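Local coordinates for CELL WALL surface anchor family protein (Streptococcus pneumoniae, PDB 2X9Z) that probably forms the repetitive backbone of the pneumococcal pilus, a cell-surface fibre involved in adhesion, as a subunit built from Cna-B-like domains, at residues K2-K7 and V39-A44; G60-K65 and T119-A124; N151-N156 and T213-V218; D158-K163 and A235-V240. The protein carries 1 engineered substitution. All blocks are in the same frame, centred on the assembly; numbering follows the deposited sequence.

In the fold
Contacts 1 and 2 belong to one antiparallel sheet, their centres about 28 Å apart: contact 1 joins its edge strand 4-9 to strand 33-42, and contact 2 joins strands 61-72 and 110-120 where a turn ends the pairing. Both are partly buried. Contact 1 sets I5 and T40 on one face and K4, K41, D6 and V39 on the other; contact 2 sets leucines on one face and A62 and T119 on the other. Contacts 3 and 4 lie in another domain and touch through K152 O and G236 N. Contact 3 is the buried one, a loop meeting a strand through one bridge; contact 4 is a longer, parallel pairing with an aliphatic face and a watered face.

Contact 1 (K2-K7 and V39-A44); sequences KPKIDK and VTKIPA
I5 packs against T40 on the tight face of this antiparallel pair, where the two side chains cross at a slant. With CG1 of I5 anti to its backbone N (chi1 -169°), both CG1 and CD1 of I5 lie 3.5 Å from T40 OG1. That hydroxyl is no stray polar atom among carbons: it both borders I5 and accepts a hydrogen bond from W53 NE1. The same face continues at P3, whose CB meets P43 CD at 4.1 Å, and F136 of strand 130-139 covers P3 and I5.

On the other face, where K4 and K41 are partly exposed and a water enters, the fit is looser. K4 bends its chain so that NZ passes 4.0 Å from K41 CB and gives a hydrogen bond to that water 3.1 Å away, which also reaches K2 O and K41 O. The long, flexible lysines suit this side: K4 is salt-bridged to E109, and K41 NZ reaches T111. Paired backbone bonds join K4 to K41 and D6 to V39, K41 N to K4 O measuring 2.8 Å. K7 follows, its NZ covalently linked to N132 CG: a strand pair beside an intramolecular lysine-asparagine isopeptide bond, as in other Gram-positive pilin domains.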
loop_
_atom_site.group_PDB
_atom_site.type_symbol
_atom_site.label_atom_id
_atom_site.label_comp_id
_atom_site.label_asym_id
_atom_site.label_seq_id
_atom_site.Cartn_x
_atom_site.Cartn_y
_atom_site.Cartn_z
ATOM N N LYS A 2 8.261 -14.731 9.582
ATOM C CA LYS A 2 7.777 -13.621 8.775
ATOM C C LYS A 2 7.692 -12.324 9.568
ATOM O O LYS A 2 7.431 -12.331 10.770
ATOM C CB LYS A 2 6.401 -13.958 8.203
ATOM C CG LYS A 2 6.418 -15.098 7.197
ATOM C CD LYS A 2 5.146 -15.934 7.254
ATOM C CE LYS A 2 3.891 -15.097 7.051
ATOM N NZ LYS A 2 3.477 -14.373 8.287
ATOM N N PRO A 3 7.913 -11.194 8.890
ATOM C CA PRO A 3 7.644 -9.909 9.537
ATOM C C PRO A 3 6.137 -9.741 9.737
ATOM O O PRO A 3 5.352 -10.445 9.095
ATOM C CB PRO A 3 8.201 -8.890 8.537
ATOM C CG PRO A 3 8.190 -9.576 7.205
ATOM C CD PRO A 3 8.241 -11.064 7.459
ATOM N N LYS A 4 5.747 -8.846 10.639
ATOM C CA LYS A 4 4.337 -8.584 10.919
ATOM C C LYS A 4 4.091 -7.092 10.845
ATOM O O LYS A 4 4.996 -6.306 11.098
ATOM C CB LYS A 4 3.967 -9.101 12.310
ATOM C CG LYS A 4 4.139 -10.610 12.475
ATOM C CD LYS A 4 3.643 -11.085 13.836
ATOM C CE LYS A 4 4.400 -10.419 14.970
ATOM N NZ LYS A 4 5.832 -10.813 15.006
ATOM N N ILE A 5 2.869 -6.697 10.506
ATOM C CA ILE A 5 2.563 -5.281 10.331
ATOM C C ILE A 5 1.148 -4.940 10.764
ATOM O O ILE A 5 0.258 -5.783 10.714
ATOM C CB ILE A 5 2.763 -4.855 8.855
ATOM C CG1 ILE A 5 2.721 -3.333 8.698
ATOM C CG2 ILE A 5 1.741 -5.534 7.953
ATOM C CD1 ILE A 5 3.263 -2.867 7.369
ATOM N N ASP A 6 0.962 -3.703 11.205
ATOM C CA ASP A 6 -0.371 -3.191 11.446
ATOM C C ASP A 6 -0.389 -1.706 11.115
ATOM O O ASP A 6 0.639 -1.022 11.210
ATOM C CB ASP A 6 -0.783 -3.409 12.898
ATOM C CG ASP A 6 -2.255 -3.101 13.134
ATOM O OD1 ASP A 6 -3.086 -3.344 12.224
ATOM O OD2 ASP A 6 -2.586 -2.613 14.233
ATOM N N LYS A 7 -1.554 -1.221 10.705
ATOM C CA LYS A 7 -1.747 0.191 10.462
ATOM C C LYS A 7 -2.983 0.660 11.207
ATOM O O LYS A 7 -4.028 0.011 11.159
ATOM C CB LYS A 7 -1.927 0.466 8.978
ATOM C CG LYS A 7 -2.162 1.923 8.721
ATOM C CD LYS A 7 -2.448 2.219 7.292
ATOM C CE LYS A 7 -2.531 3.712 7.151
ATOM N NZ LYS A 7 -2.431 4.095 5.748
ATOM N N VAL A 39 3.159 0.150 12.119
ATOM C CA VAL A 39 4.118 -0.524 12.982
ATOM C C VAL A 39 4.469 -1.879 12.372
ATOM O O VAL A 39 3.569 -2.662 12.033
ATOM C CB VAL A 39 3.553 -0.719 14.408
ATOM C CG1 VAL A 39 4.490 -1.569 15.240
ATOM C CG2 VAL A 39 3.298 0.636 15.075
ATOM N N THR A 40 5.767 -2.136 12.214
ATOM C CA THR A 40 6.245 -3.363 11.582
ATOM C C THR A 40 7.251 -4.054 12.487
ATOM O O THR A 40 8.155 -3.413 13.027
ATOM C CB THR A 40 6.910 -3.060 10.218
ATOM O OG1 THR A 40 6.017 -2.264 9.433
ATOM C CG2 THR A 40 7.224 -4.348 9.469
ATOM N N LYS A 41 7.077 -5.358 12.664
ATOM C CA LYS A 41 7.997 -6.163 13.448
ATOM C C LYS A 41 8.857 -6.982 12.501
ATOM O O LYS A 41 8.344 -7.786 11.726
ATOM C CB LYS A 41 7.227 -7.117 14.363
ATOM C CG LYS A 41 6.266 -6.445 15.312
ATOM C CD LYS A 41 6.980 -5.760 16.452
ATOM C CE LYS A 41 5.972 -5.192 17.445
ATOM N NZ LYS A 41 6.632 -4.487 18.582
ATOM N N ILE A 42 10.163 -6.774 12.574
ATOM C CA ILE A 42 11.108 -7.507 11.746
ATOM C C ILE A 42 11.787 -8.550 12.622
ATOM O O ILE A 42 12.268 -8.231 13.708
ATOM C CB ILE A 42 12.128 -6.536 11.115
ATOM C CG1 ILE A 42 11.396 -5.607 10.133
ATOM C CG2 ILE A 42 13.283 -7.287 10.435
ATOM C CD1 ILE A 42 12.271 -4.593 9.464
ATOM N N PRO A 43 11.797 -9.813 12.171
ATOM C CA PRO A 43 12.299 -10.909 13.008
ATOM C C PRO A 43 13.802 -10.803 13.290
ATOM O O PRO A 43 14.544 -10.160 12.544
ATOM C CB PRO A 43 12.008 -12.161 12.163
ATOM C CG PRO A 43 11.042 -11.734 11.120
ATOM C CD PRO A 43 11.326 -10.288 10.862
ATOM N N ALA A 44 14.249 -11.430 14.372
ATOM C CA ALA A 44 15.685 -11.564 14.624
ATOM C C ALA A 44 16.400 -12.241 13.449
ATOM O O ALA A 44 15.826 -13.091 12.756
ATOM C CB ALA A 44 15.930 -12.342 15.911
HETATM O O HOH W 1 8.261 -10.572 13.027
#

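Contact 2 (G60-K65 and T119-A124); sequences GLAFNK and TLNDKA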
loop_
_atom_site.group_PDB
_atom_site.type_symbol
_atom_site.label_atom_id
_atom_site.label_comp_id
_atom_site.label_asym_id
_atom_site.label_seq_id
_atom_site.Cartn_x
_atom_site.Cartn_y
_atom_site.Cartn_z
ATOM N N GLY A 60 -10.572 11.832 -0.216
ATOM C CA GLY A 60 -11.100 12.622 0.886
ATOM C C GLY A 60 -10.099 12.820 2.007
ATOM O O GLY A 60 -10.357 13.568 2.951
ATOM N N LEU A 61 -8.967 12.126 1.922
ATOM C CA LEU A 61 -7.863 12.335 2.858
ATOM C C LEU A 61 -6.683 12.959 2.137
ATOM O O LEU A 61 -6.071 12.328 1.279
ATOM C CB LEU A 61 -7.426 11.009 3.481
ATOM C CG LEU A 61 -8.350 10.394 4.521
ATOM C CD1 LEU A 61 -8.013 8.925 4.702
ATOM C CD2 LEU A 61 -8.248 11.153 5.843
ATOM N N ALA A 62 -6.358 14.195 2.489
ATOM C CA ALA A 62 -5.202 14.864 1.903
ATOM C C ALA A 62 -3.960 14.529 2.711
ATOM O O ALA A 62 -3.803 14.989 3.842
ATOM C CB ALA A 62 -5.407 16.375 1.865
ATOM N N PHE A 63 -3.076 13.727 2.133
ATOM C CA PHE A 63 -1.798 13.420 2.766
ATOM C C PHE A 63 -1.056 14.707 3.139
ATOM O O PHE A 63 -0.932 15.608 2.314
ATOM C CB PHE A 63 -0.934 12.567 1.835
ATOM C CG PHE A 63 0.456 12.332 2.354
ATOM C CD1 PHE A 63 0.658 11.712 3.579
ATOM C CD2 PHE A 63 1.558 12.761 1.635
ATOM C CE1 PHE A 63 1.940 11.514 4.073
ATOM C CE2 PHE A 63 2.844 12.561 2.120
ATOM C CZ PHE A 63 3.031 11.942 3.343
ATOM N N ASN A 64 -0.583 14.802 4.381
ATOM C CA ASN A 64 0.143 15.995 4.822
ATOM C C ASN A 64 1.651 15.843 4.601
ATOM O O ASN A 64 2.370 15.216 5.399
ATOM C CB ASN A 64 -0.153 16.306 6.297
ATOM C CG ASN A 64 -1.601 16.705 6.538
ATOM O OD1 ASN A 64 -2.282 17.201 5.641
ATOM N ND2 ASN A 64 -2.072 16.496 7.761
ATOM N N LYS A 65 2.138 16.413 3.507
ATOM C CA LYS A 65 3.558 16.299 3.196
ATOM C C LYS A 65 4.411 16.921 4.289
ATOM O O LYS A 65 4.049 17.948 4.861
ATOM C CB LYS A 65 3.872 16.953 1.855
ATOM C CG LYS A 65 3.187 16.286 0.678
ATOM C CD LYS A 65 3.544 17.005 -0.604
ATOM C CE LYS A 65 2.965 16.304 -1.810
ATOM N NZ LYS A 65 3.310 17.077 -3.034
ATOM N N THR A 119 -5.313 15.113 6.249
ATOM C CA THR A 119 -6.396 16.018 6.598
ATOM C C THR A 119 -7.670 15.595 5.885
ATOM O O THR A 119 -7.664 15.388 4.673
ATOM C CB THR A 119 -6.047 17.447 6.165
ATOM O OG1 THR A 119 -4.817 17.833 6.781
ATOM C CG2 THR A 119 -7.135 18.425 6.576
ATOM N N LEU A 120 -8.764 15.466 6.626
ATOM C CA LEU A 120 -10.047 15.190 5.994
ATOM C C LEU A 120 -10.484 16.434 5.224
ATOM O O LEU A 120 -10.544 17.525 5.787
ATOM C CB LEU A 120 -11.105 14.784 7.028
ATOM C CG LEU A 120 -12.426 14.245 6.473
ATOM C CD1 LEU A 120 -12.204 12.928 5.748
ATOM C CD2 LEU A 120 -13.453 14.078 7.582
ATOM N N ASN A 121 -10.759 16.284 3.935
ATOM C CA ASN A 121 -11.055 17.443 3.096
ATOM C C ASN A 121 -12.478 17.444 2.540
ATOM O O ASN A 121 -13.241 16.507 2.763
ATOM C CB ASN A 121 -10.020 17.571 1.973
ATOM C CG ASN A 121 -10.064 16.403 1.009
ATOM O OD1 ASN A 121 -11.126 16.056 0.503
ATOM N ND2 ASN A 121 -8.911 15.777 0.762
ATOM N N ASP A 122 -12.830 18.503 1.818
ATOM C CA ASP A 122 -14.212 18.692 1.369
ATOM C C ASP A 122 -14.629 17.805 0.194
ATOM O O ASP A 122 -15.734 17.946 -0.335
ATOM C CB ASP A 122 -14.517 20.172 1.083
ATOM C CG ASP A 122 -13.630 20.765 0.001
ATOM O OD1 ASP A 122 -12.924 20.001 -0.690
ATOM O OD2 ASP A 122 -13.649 22.008 -0.162
ATOM N N LYS A 123 -13.754 16.889 -0.208
ATOM C CA LYS A 123 -14.123 15.894 -1.210
ATOM C C LYS A 123 -14.815 14.715 -0.543
ATOM O O LYS A 123 -15.443 13.897 -1.214
ATOM C CB LYS A 123 -12.905 15.397 -1.989
ATOM C CG LYS A 123 -12.133 16.472 -2.716
ATOM C CD LYS A 123 -11.038 15.854 -3.560
ATOM C CE LYS A 123 -10.090 16.905 -4.103
ATOM N NZ LYS A 123 -9.049 16.290 -4.973
ATOM N N ALA A 124 -14.692 14.623 0.778
ATOM C CA ALA A 124 -15.379 13.571 1.517
ATOM C C ALA A 124 -16.881 13.733 1.337
ATOM O O ALA A 124 -17.392 14.853 1.264
ATOM C CB ALA A 124 -15.016 13.615 2.984
#
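A62 N gives T119 O a short hydrogen bond of 2.8 Å, and T119 N returns one to A62 O, making these residues a hydrogen-bonded antiparallel pair. A62 CB lies 3.7 Å from N121 ND2, a place where a small methyl fits.

Toward the turn, one N-H bond and one weak CA-H contact hold G60 O. N121 N gives it a nearly straight hydrogen bond of 2.9 Å (166° at the hydrogen), arriving 29° out of the carbonyl plane; the CA-H of L120 adds the weaker contact, and the CD1 methyl of L120 merely abuts the oxygen. Glycine suits this spot because the backbones close in, G60 CA coming within 4.4 Å of A124 CA, with no side chain to crowd that atom.

N121 shapes the approach. Its CG stands between the backbone N and the carbonyl carbon (chi1 64°), which sets the amide against the G60 peptide, with ND2 3.4 Å from G60 C, and lets OD1 accept from K123 N at 2.8 Å. ND2 in turn is hydrogen-bonded to E59 O, so an asparagine serves here as both acceptor and donor.

On the other face L61 CD2 meets L120 CD1 at 4.3 Å, two leucines facing the buried side, where Y36 and E130 also touch L61. The whole is an antiparallel strand end followed by an Asx turn overlapping a type I beta turn from N121 to A124, in the sheet of a Cna-B-like pilin domain.

Contact 3 (N151-N156 and T213-V218); sequences NKPNEN and TEYKFV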
loop_
_atom_site.group_PDB
_atom_site.type_symbol
_atom_site.label_atom_id
_atom_site.label_comp_id
_atom_site.label_asym_id
_atom_site.label_seq_id
_atom_site.Cartn_x
_atom_site.Cartn_y
_atom_site.Cartn_z
ATOM N N ASN A 151 -8.138 4.396 -8.042
ATOM C CA ASN A 151 -8.590 5.199 -9.176
ATOM C C ASN A 151 -10.089 5.073 -9.368
ATOM O O ASN A 151 -10.691 4.063 -9.002
ATOM C CB ASN A 151 -7.876 4.771 -10.462
ATOM C CG ASN A 151 -7.902 5.845 -11.554
ATOM O OD1 ASN A 151 -8.335 6.980 -11.332
ATOM N ND2 ASN A 151 -7.429 5.482 -12.747
ATOM N N LYS A 152 -10.685 6.104 -9.946
ATOM C CA LYS A 152 -12.077 6.041 -10.347
ATOM C C LYS A 152 -12.171 5.413 -11.730
ATOM O O LYS A 152 -11.195 5.424 -12.486
ATOM C CB LYS A 152 -12.678 7.445 -10.363
ATOM C CG LYS A 152 -12.818 8.053 -8.983
ATOM C CD LYS A 152 -13.354 9.471 -9.032
ATOM C CE LYS A 152 -13.346 10.082 -7.642
ATOM N NZ LYS A 152 -13.779 11.503 -7.647
ATOM N N PRO A 153 -13.335 4.838 -12.058
ATOM C CA PRO A 153 -13.577 4.407 -13.436
ATOM C C PRO A 153 -13.668 5.634 -14.329
ATOM O O PRO A 153 -13.695 6.757 -13.811
ATOM C CB PRO A 153 -14.956 3.730 -13.362
ATOM C CG PRO A 153 -15.237 3.527 -11.903
ATOM C CD PRO A 153 -14.505 4.617 -11.193
ATOM N N ASN A 154 -13.727 5.442 -15.643
ATOM C CA ASN A 154 -14.019 6.564 -16.529
ATOM C C ASN A 154 -15.502 6.914 -16.479
ATOM O O ASN A 154 -16.269 6.274 -15.755
ATOM C CB ASN A 154 -13.544 6.300 -17.964
ATOM C CG ASN A 154 -14.218 5.100 -18.603
ATOM O OD1 ASN A 154 -15.359 4.769 -18.295
ATOM N ND2 ASN A 154 -13.509 4.450 -19.515
ATOM N N GLU A 155 -15.900 7.932 -17.235
ATOM C CA GLU A 155 -17.284 8.405 -17.198
ATOM C C GLU A 155 -18.302 7.326 -17.568
ATOM O O GLU A 155 -19.476 7.424 -17.209
ATOM C CB GLU A 155 -17.469 9.626 -18.102
ATOM C CG GLU A 155 -16.702 10.856 -17.652
ATOM C CD GLU A 155 -17.363 12.147 -18.095
ATOM O OE1 GLU A 155 -18.572 12.120 -18.405
ATOM O OE2 GLU A 155 -16.676 13.190 -18.125
ATOM N N ASN A 156 -17.859 6.300 -18.290
ATOM C CA ASN A 156 -18.752 5.224 -18.708
ATOM C C ASN A 156 -18.826 4.079 -17.706
ATOM O O ASN A 156 -19.539 3.105 -17.926
ATOM C CB ASN A 156 -18.352 4.676 -20.078
ATOM C CG ASN A 156 -18.215 5.761 -21.121
ATOM O OD1 ASN A 156 -17.126 5.989 -21.649
ATOM N ND2 ASN A 156 -19.316 6.434 -21.431
ATOM N N THR A 213 -16.692 6.465 -7.380
ATOM C CA THR A 213 -16.081 5.641 -6.347
ATOM C C THR A 213 -14.648 5.292 -6.747
ATOM O O THR A 213 -14.377 5.019 -7.915
ATOM C CB THR A 213 -16.899 4.349 -6.114
ATOM O OG1 THR A 213 -18.200 4.693 -5.624
ATOM C CG2 THR A 213 -16.219 3.449 -5.100
ATOM N N GLU A 214 -13.727 5.324 -5.788
ATOM C CA GLU A 214 -12.359 4.880 -6.045
ATOM C C GLU A 214 -12.212 3.398 -5.773
ATOM O O GLU A 214 -12.670 2.907 -4.741
ATOM C CB GLU A 214 -11.373 5.654 -5.177
ATOM C CG GLU A 214 -11.170 7.070 -5.627
ATOM C CD GLU A 214 -10.124 7.769 -4.800
ATOM O OE1 GLU A 214 -10.440 8.169 -3.666
ATOM O OE2 GLU A 214 -8.983 7.900 -5.274
ATOM N N TYR A 215 -11.561 2.697 -6.702
ATOM C CA TYR A 215 -11.325 1.268 -6.577
ATOM C C TYR A 215 -9.839 0.975 -6.705
ATOM O O TYR A 215 -9.057 1.829 -7.114
ATOM C CB TYR A 215 -12.045 0.499 -7.687
ATOM C CG TYR A 215 -13.541 0.700 -7.758
ATOM C CD1 TYR A 215 -14.410 -0.179 -7.126
ATOM C CD2 TYR A 215 -14.083 1.750 -8.487
ATOM C CE1 TYR A 215 -15.783 -0.002 -7.200
ATOM C CE2 TYR A 215 -15.452 1.934 -8.569
ATOM C CZ TYR A 215 -16.299 1.052 -7.926
ATOM O OH TYR A 215 -17.660 1.227 -8.009
ATOM N N LYS A 216 -9.455 -0.246 -6.361
ATOM C CA LYS A 216 -8.072 -0.672 -6.524
ATOM C C LYS A 216 -8.062 -2.124 -6.982
ATOM O O LYS A 216 -8.849 -2.931 -6.488
ATOM C CB LYS A 216 -7.299 -0.516 -5.207
ATOM C CG LYS A 216 -7.919 -1.241 -4.012
ATOM C CD LYS A 216 -7.186 -0.948 -2.692
ATOM C CE LYS A 216 -7.787 -1.754 -1.540
ATOM N NZ LYS A 216 -7.200 -1.415 -0.214
ATOM N N PHE A 217 -7.189 -2.456 -7.935
ATOM C CA PHE A 217 -6.936 -3.855 -8.275
ATOM C C PHE A 217 -5.831 -4.351 -7.351
ATOM O O PHE A 217 -4.708 -3.827 -7.386
ATOM C CB PHE A 217 -6.460 -4.029 -9.724
ATOM C CG PHE A 217 -7.530 -3.836 -10.763
ATOM C CD1 PHE A 217 -8.460 -4.834 -11.030
ATOM C CD2 PHE A 217 -7.573 -2.672 -11.513
ATOM C CE1 PHE A 217 -9.430 -4.659 -12.010
ATOM C CE2 PHE A 217 -8.533 -2.492 -12.492
ATOM C CZ PHE A 217 -9.466 -3.483 -12.739
ATOM N N VAL A 218 -6.129 -5.360 -6.539
ATOM C CA VAL A 218 -5.120 -5.942 -5.663
ATOM C C VAL A 218 -4.698 -7.289 -6.249
ATOM O O VAL A 218 -5.500 -8.217 -6.338
ATOM C CB VAL A 218 -5.652 -6.124 -4.217
ATOM C CG1 VAL A 218 -4.540 -6.580 -3.296
ATOM C CG2 VAL A 218 -6.293 -4.830 -3.700
#
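P153 and Y215 meet at about a right angle, the proline coming up to the CD2-CE2 edge of the tyrosine ring. P153 CD lies in the plane of that ring, whereas P153 CG approaches CE2 of Y215 obliquely, at 3.7 Å. With CG of Y215 anti to its carbonyl carbon (chi1 -58°), the ring lies beside the incoming loop, and T213 CG2 lies over one face, toward the rim. A compact, conformationally restricted proline suits such a fit; the tyrosine hydroxyl is hydrogen-bonded to the backbone N of D210.

K152 and E214 cross at a slant, touching through their CG atoms at 3.9 Å. Their charged ends do not meet, K152 NZ and E214 OE1 being 6.2 Å apart; both turn to E59 instead, K152 as a salt bridge to its carboxylate and E214 by accepting from its backbone N. A single bridge fixes the backbones: N151 N to Y215 O at 2.9 Å, and Y215 N to N151 O at 2.8 Å.

The loop thus lies between two sheets: it pairs with strand 215-219, the edge of the sheet containing strand 179-185, while K152 bonds to G236 just before strand 237-243, and L159 of strand 159-166 packs against Y215.

Contact 4 (D158-K163 and A235-V240); sequences DLTLTK and AGEIAV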
loop_
_atom_site.group_PDB
_atom_site.type_symbol
_atom_site.label_atom_id
_atom_site.label_comp_id
_atom_site.label_asym_id
_atom_site.label_seq_id
_atom_site.Cartn_x
_atom_site.Cartn_y
_atom_site.Cartn_z
ATOM N N ASP A 158 -16.213 2.258 -16.809
ATOM C CA ASP A 158 -15.209 1.256 -17.162
ATOM C C ASP A 158 -13.883 1.507 -16.454
ATOM O O ASP A 158 -13.451 2.654 -16.300
ATOM C CB ASP A 158 -14.990 1.224 -18.677
ATOM C CG ASP A 158 -16.192 0.680 -19.432
ATOM O OD1 ASP A 158 -16.845 -0.256 -18.927
ATOM O OD2 ASP A 158 -16.480 1.186 -20.538
ATOM N N LEU A 159 -13.242 0.424 -16.030
ATOM C CA LEU A 159 -11.917 0.511 -15.427
ATOM C C LEU A 159 -11.031 -0.608 -15.974
ATOM O O LEU A 159 -11.331 -1.792 -15.794
ATOM C CB LEU A 159 -12.000 0.433 -13.902
ATOM C CG LEU A 159 -10.719 0.584 -13.072
ATOM C CD1 LEU A 159 -9.940 1.856 -13.426
ATOM C CD2 LEU A 159 -11.063 0.556 -11.595
ATOM N N THR A 160 -9.963 -0.218 -16.661
ATOM C CA THR A 160 -9.089 -1.157 -17.355
ATOM C C THR A 160 -7.735 -1.315 -16.667
ATOM O O THR A 160 -7.054 -0.336 -16.352
ATOM C CB THR A 160 -8.861 -0.723 -18.816
ATOM O OG1 THR A 160 -10.118 -0.682 -19.498
ATOM C CG2 THR A 160 -7.931 -1.697 -19.535
ATOM N N LEU A 161 -7.361 -2.569 -16.448
ATOM C CA LEU A 161 -6.057 -2.933 -15.920
ATOM C C LEU A 161 -5.136 -3.341 -17.073
ATOM O O LEU A 161 -5.522 -4.159 -17.917
ATOM C CB LEU A 161 -6.238 -4.101 -14.955
ATOM C CG LEU A 161 -5.003 -4.790 -14.393
ATOM C CD1 LEU A 161 -4.247 -3.855 -13.498
ATOM C CD2 LEU A 161 -5.418 -6.032 -13.628
ATOM N N THR A 162 -3.939 -2.755 -17.117
ATOM C CA THR A 162 -2.915 -3.158 -18.082
ATOM C C THR A 162 -1.715 -3.690 -17.304
ATOM O O THR A 162 -1.277 -3.079 -16.336
ATOM C CB THR A 162 -2.469 -1.983 -18.980
ATOM O OG1 THR A 162 -3.597 -1.462 -19.693
ATOM C CG2 THR A 162 -1.409 -2.425 -19.988
ATOM N N LYS A 163 -1.195 -4.835 -17.726
ATOM C CA LYS A 163 -0.094 -5.477 -17.021
ATOM C C LYS A 163 1.109 -5.675 -17.938
ATOM O O LYS A 163 0.954 -6.020 -19.111
ATOM C CB LYS A 163 -0.553 -6.821 -16.464
ATOM C CG LYS A 163 0.367 -7.410 -15.426
ATOM C CD LYS A 163 -0.223 -8.687 -14.874
ATOM C CE LYS A 163 0.536 -9.123 -13.679
ATOM N NZ LYS A 163 1.960 -9.205 -14.103
ATOM N N ALA A 235 -8.469 8.657 -15.316
ATOM C CA ALA A 235 -9.631 7.930 -14.813
ATOM C C ALA A 235 -9.911 6.738 -15.727
ATOM O O ALA A 235 -9.847 6.855 -16.948
ATOM C CB ALA A 235 -10.844 8.845 -14.736
ATOM N N GLY A 236 -10.189 5.586 -15.132
ATOM C CA GLY A 236 -10.511 4.397 -15.905
ATOM C C GLY A 236 -9.326 3.554 -16.353
ATOM O O GLY A 236 -9.523 2.577 -17.065
ATOM N N GLU A 237 -8.109 3.914 -15.939
ATOM C CA GLU A 237 -6.908 3.142 -16.289
ATOM C C GLU A 237 -6.015 2.903 -15.072
ATOM O O GLU A 237 -5.695 3.835 -14.333
ATOM C CB GLU A 237 -6.081 3.848 -17.376
ATOM C CG GLU A 237 -6.850 4.309 -18.616
ATOM C CD GLU A 237 -7.308 3.170 -19.528
ATOM O OE1 GLU A 237 -6.718 2.067 -19.485
ATOM O OE2 GLU A 237 -8.260 3.389 -20.307
ATOM N N ILE A 238 -5.609 1.653 -14.883
ATOM C CA ILE A 238 -4.633 1.281 -13.860
ATOM C C ILE A 238 -3.595 0.382 -14.521
ATOM O O ILE A 238 -3.964 -0.530 -15.270
ATOM C CB ILE A 238 -5.306 0.543 -12.685
ATOM C CG1 ILE A 238 -6.035 1.540 -11.780
ATOM C CG2 ILE A 238 -4.301 -0.292 -11.882
ATOM C CD1 ILE A 238 -6.825 0.895 -10.668
ATOM N N ALA A 239 -2.313 0.647 -14.267
ATOM C CA ALA A 239 -1.229 -0.146 -14.842
ATOM C C ALA A 239 -0.400 -0.790 -13.738
ATOM O O ALA A 239 -0.120 -0.175 -12.703
ATOM C CB ALA A 239 -0.337 0.713 -15.738
ATOM N N VAL A 240 -0.007 -2.037 -13.971
ATOM C CA VAL A 240 0.819 -2.776 -13.028
ATOM C C VAL A 240 1.982 -3.424 -13.775
ATOM O O VAL A 240 1.804 -3.957 -14.875
ATOM C CB VAL A 240 0.005 -3.869 -12.311
ATOM C CG1 VAL A 240 0.854 -4.582 -11.265
ATOM C CG2 VAL A 240 -1.231 -3.262 -11.660
HETATM O O HOH W 2 -4.933 0.477 -18.204
HETATM O O HOH W 3 -11.326 1.717 -19.256
#
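L161 and I238 form the apolar centre, with L161 CD1 3.9 Å from I238 CG2. L159 packs at the start of the row: its CG, anti to the backbone N (chi1 -177°), carries CD1 over the G236 peptide, 3.4 Å from G236 C. G236 has a positive phi of 87°, which suits glycine, since a side chain there would crowd D158 O and the carbonyl of the preceding residue. This face is buried against F217 of the facing sheet, where branched aliphatic side chains fill the interface.

Through the sheet itself run four parallel-strand hydrogen bonds, T160 N to G236 O, I238 N to T160 O, T162 N to I238 O and V240 N to T162 O, the first entering well above the carbonyl plane of G236, with CA-H contacts between them.

The opposite face is mostly polar. T160 and E237 run alongside each other from the same face, T160 CB 3.6 Å from E237 OE1. One water sits among T160 O, T162 OG1 and E237 OE1, at 2.7 Å from the last, while another joins T160 OG1 to G236 O; T160 OG1 is also bonded to T205 OG1. Threonines suit this face, since their hydroxyls hold water and their branched chains favour strands.

Such chemistry implies a strand pair buried on one face and hydrated on the other, with an intramolecular isopeptide bond from K163 to N242 joining the same two strands covalently.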